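Local structure of probable brix-domain ribosomal biogenesis protein (Methanothermobacter thermautotrophicus, 1W94) at residues S18-R23 / A143-L148. The protein probably takes part in ribosome biogenesis, as an archaeal Imp4-like Brix-domain protein associated with binding of ribosomal RNA. Residues are numbered along the deposited sequence; the frame is centred on the assembly and turned at random.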
ATOM      1  N   SER A  18       4.654  -3.835  -6.512  1.00 26.66           N
ATOM      2  CA  SER A  18       4.545  -4.411  -5.167  1.00 27.43           C
ATOM      3  C   SER A  18       5.890  -4.412  -4.459  1.00 27.74           C
ATOM      4  O   SER A  18       5.958  -4.113  -3.272  1.00 27.33           O
ATOM      5  CB  SER A  18       3.963  -5.834  -5.204  1.00 27.65           C
ATOM      6  OG  SER A  18       2.650  -5.794  -5.718  1.00 28.35           O
ATOM      7  N   GLN A  19       6.955  -4.694  -5.215  1.00 27.81           N
ATOM      8  CA  GLN A  19       8.299  -4.586  -4.676  1.00 29.59           C
ATOM      9  C   GLN A  19       8.602  -3.140  -4.239  1.00 28.99           C
ATOM     10  O   GLN A  19       9.096  -2.921  -3.131  1.00 28.73           O
ATOM     11  CB  GLN A  19       9.326  -5.100  -5.675  1.00 29.30           C
ATOM     12  CG  GLN A  19       9.258  -6.630  -5.894  1.00 32.78           C
ATOM     13  CD  GLN A  19      10.223  -7.143  -6.958  1.00 32.65           C
ATOM     14  OE1 GLN A  19      10.908  -8.143  -6.746  1.00 38.36           O
ATOM     15  NE2 GLN A  19      10.292  -6.455  -8.100  1.00 36.00           N
ATOM     16  N   ARG A  20       8.328  -2.169  -5.112  1.00 28.82           N
ATOM     17  CA  ARG A  20       8.420  -0.744  -4.758  1.00 29.19           C
ATOM     18  C   ARG A  20       7.661  -0.391  -3.474  1.00 28.26           C
ATOM     19  O   ARG A  20       8.198   0.266  -2.597  1.00 27.24           O
ATOM     20  CB  ARG A  20       7.809   0.102  -5.855  1.00 29.41           C
ATOM     21  CG  ARG A  20       8.763   0.613  -6.903  1.00 35.31           C
ATOM     22  CD  ARG A  20       8.901   2.137  -6.749  1.00 39.63           C
ATOM     23  NE  ARG A  20      10.167   2.524  -7.341  1.00 43.11           N
ATOM     24  CZ  ARG A  20      10.294   3.113  -8.520  1.00 43.38           C
ATOM     25  NH1 ARG A  20      11.506   3.386  -8.963  1.00 44.88           N
ATOM     26  NH2 ARG A  20       9.229   3.437  -9.241  1.00 44.72           N
ATOM     27  N   LEU A  21       6.378  -0.768  -3.405  1.00 27.55           N
ATOM     28  CA  LEU A  21       5.544  -0.393  -2.260  1.00 26.91           C
ATOM     29  C   LEU A  21       6.090  -0.991  -0.976  1.00 27.62           C
ATOM     30  O   LEU A  21       6.109  -0.330   0.083  1.00 25.88           O
ATOM     31  CB  LEU A  21       4.107  -0.841  -2.485  1.00 26.39           C
ATOM     32  CG  LEU A  21       3.121  -0.643  -1.346  1.00 27.89           C
ATOM     33  CD1 LEU A  21       2.796   0.862  -1.073  1.00 26.60           C
ATOM     34  CD2 LEU A  21       1.827  -1.459  -1.643  1.00 28.44           C
ATOM     35  N   SER A  22       6.550  -2.239  -1.054  1.00 27.88           N
ATOM     36  CA  SER A  22       7.021  -2.903   0.160  1.00 29.59           C
ATOM     37  C   SER A  22       8.323  -2.260   0.678  1.00 28.38           C
ATOM     38  O   SER A  22       8.497  -2.078   1.872  1.00 29.84           O
ATOM     39  CB  SER A  22       7.178  -4.396  -0.081  1.00 29.90           C
ATOM     40  OG  SER A  22       8.341  -4.572  -0.879  1.00 37.89           O
ATOM     41  N   ARG A  23       9.182  -1.835  -0.234  1.00 28.64           N
ATOM     42  CA  ARG A  23      10.344  -1.051   0.112  1.00 28.94           C
ATOM     43  C   ARG A  23       9.943   0.259   0.760  1.00 27.19           C
ATOM     44  O   ARG A  23      10.516   0.622   1.766  1.00 26.40           O
ATOM     45  CB  ARG A  23      11.206  -0.757  -1.122  1.00 30.10           C
ATOM     46  CG  ARG A  23      12.207  -1.818  -1.430  1.00 36.20           C
ATOM     47  CD  ARG A  23      12.250  -2.146  -2.944  1.00 46.29           C
ATOM     48  NE  ARG A  23      13.380  -1.548  -3.659  1.00 51.77           N
ATOM     49  CZ  ARG A  23      14.653  -1.922  -3.495  1.00 55.41           C
ATOM     50  NH1 ARG A  23      14.969  -2.877  -2.622  1.00 56.86           N
ATOM     51  NH2 ARG A  23      15.626  -1.323  -4.187  1.00 56.14           N
ATOM     52  N   ALA A 143       7.127  12.325  -4.381  1.00 31.16           N
ATOM     53  CA  ALA A 143       8.098  11.258  -4.665  1.00 31.60           C
ATOM     54  C   ALA A 143       7.936  10.628  -6.051  1.00 32.01           C
ATOM     55  O   ALA A 143       8.808   9.860  -6.504  1.00 32.66           O
ATOM     56  CB  ALA A 143       7.983  10.177  -3.605  1.00 31.78           C
ATOM     57  N   GLY A 144       6.823  10.930  -6.718  1.00 31.30           N
ATOM     58  CA  GLY A 144       6.471  10.240  -7.948  1.00 30.64           C
ATOM     59  C   GLY A 144       5.884   8.863  -7.692  1.00 30.16           C
ATOM     60  O   GLY A 144       6.224   7.904  -8.398  1.00 30.99           O
ATOM     61  N   PHE A 145       5.049   8.757  -6.659  1.00 28.95           N
ATOM     62  CA  PHE A 145       4.400   7.497  -6.297  1.00 28.63           C
ATOM     63  C   PHE A 145       3.054   7.755  -5.624  1.00 28.49           C
ATOM     64  O   PHE A 145       2.993   8.280  -4.493  1.00 28.19           O
ATOM     65  CB  PHE A 145       5.319   6.632  -5.408  1.00 28.71           C
ATOM     66  CG  PHE A 145       4.821   5.212  -5.203  1.00 29.40           C
ATOM     67  CD1 PHE A 145       5.336   4.163  -5.963  1.00 28.37           C
ATOM     68  CD2 PHE A 145       3.842   4.922  -4.236  1.00 29.44           C
ATOM     69  CE1 PHE A 145       4.890   2.859  -5.751  1.00 28.87           C
ATOM     70  CE2 PHE A 145       3.386   3.631  -4.047  1.00 30.21           C
ATOM     71  CZ  PHE A 145       3.902   2.592  -4.801  1.00 29.58           C
ATOM     72  N   LYS A 146       1.979   7.362  -6.305  1.00 28.17           N
ATOM     73  CA  LYS A 146       0.632   7.609  -5.818  1.00 28.00           C
ATOM     74  C   LYS A 146      -0.215   6.357  -5.871  1.00 28.01           C
ATOM     75  O   LYS A 146      -0.041   5.495  -6.738  1.00 27.94           O
ATOM     76  CB  LYS A 146      -0.102   8.664  -6.649  1.00 27.97           C
ATOM     77  CG  LYS A 146       0.521  10.012  -6.681  1.00 30.20           C
ATOM     78  CD  LYS A 146       0.023  10.754  -7.912  1.00 34.04           C
ATOM     79  CE  LYS A 146       0.414  12.204  -7.900  1.00 35.41           C
ATOM     80  NZ  LYS A 146      -0.191  12.940  -9.045  1.00 36.33           N
ATOM     81  N   LEU A 147      -1.158   6.298  -4.941  1.00 27.05           N
ATOM     82  CA  LEU A 147      -2.237   5.338  -4.978  1.00 27.78           C
ATOM     83  C   LEU A 147      -3.520   6.105  -5.290  1.00 26.33           C
ATOM     84  O   LEU A 147      -3.914   6.996  -4.542  1.00 25.81           O
ATOM     85  CB  LEU A 147      -2.336   4.578  -3.655  1.00 26.54           C
ATOM     86  CG  LEU A 147      -1.040   3.993  -3.077  1.00 30.88           C
ATOM     87  CD1 LEU A 147      -1.373   3.244  -1.779  1.00 29.94           C
ATOM     88  CD2 LEU A 147      -0.373   3.008  -4.050  1.00 30.53           C
ATOM     89  N   LEU A 148      -4.134   5.766  -6.430  1.00 25.03           N
ATOM     90  CA  LEU A 148      -5.328   6.431  -6.897  1.00 24.70           C
ATOM     91  C   LEU A 148      -6.498   5.573  -6.451  1.00 24.67           C
ATOM     92  O   LEU A 148      -6.788   4.538  -7.037  1.00 24.08           O
ATOM     93  CB  LEU A 148      -5.278   6.628  -8.426  1.00 23.27           C
ATOM     94  CG  LEU A 148      -3.950   7.248  -8.962  1.00 22.08           C
ATOM     95  CD1 LEU A 148      -3.926   7.365 -10.462  1.00 25.22           C
ATOM     96  CD2 LEU A 148      -3.720   8.640  -8.373  1.00 19.99           C
TER
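F145 on strand 145-154 sets the outer end of its ring against R20 and L21 on helix 12-25, a compact example of one aromatic residue joining a helix to a sheet. Its CG lies anti to the backbone N (chi1 -169°), which carries the ring across to the helix. F145 CE1 meets R20 CB at 4.0 Å, and R20 CD lies 4.2 Å from F145 CD1. Farther round, F145 CZ approaches L21 CB at 4.1 Å, while F145 CE2 comes within 4.1 Å of L21 CD1. R20 CB and L21 CD1 approach the ring obliquely, and the L21 and F145 side chains cross at about a right angle. R20 packs through its aliphatic part; the chain bends at chi2 (-111°) and carries the guanidinium past the ring to hydrogen-bond the carbonyls of E81 (NH2) and M82 (NH1). The guanidinium and ring planes stand 81° apart. F80 of strand 70-80 also touches both R20 and F145. Replacing the phenylalanine with alanine is likely to remove the ring surface on which L21 CD1 and the R20 methylenes pack, opening a gap between helix and strand. No hydrogen bond links the two segments, so their direct attachment rests on buried apolar packing, while backbone carbonyls beyond them satisfy the arginine's polar end.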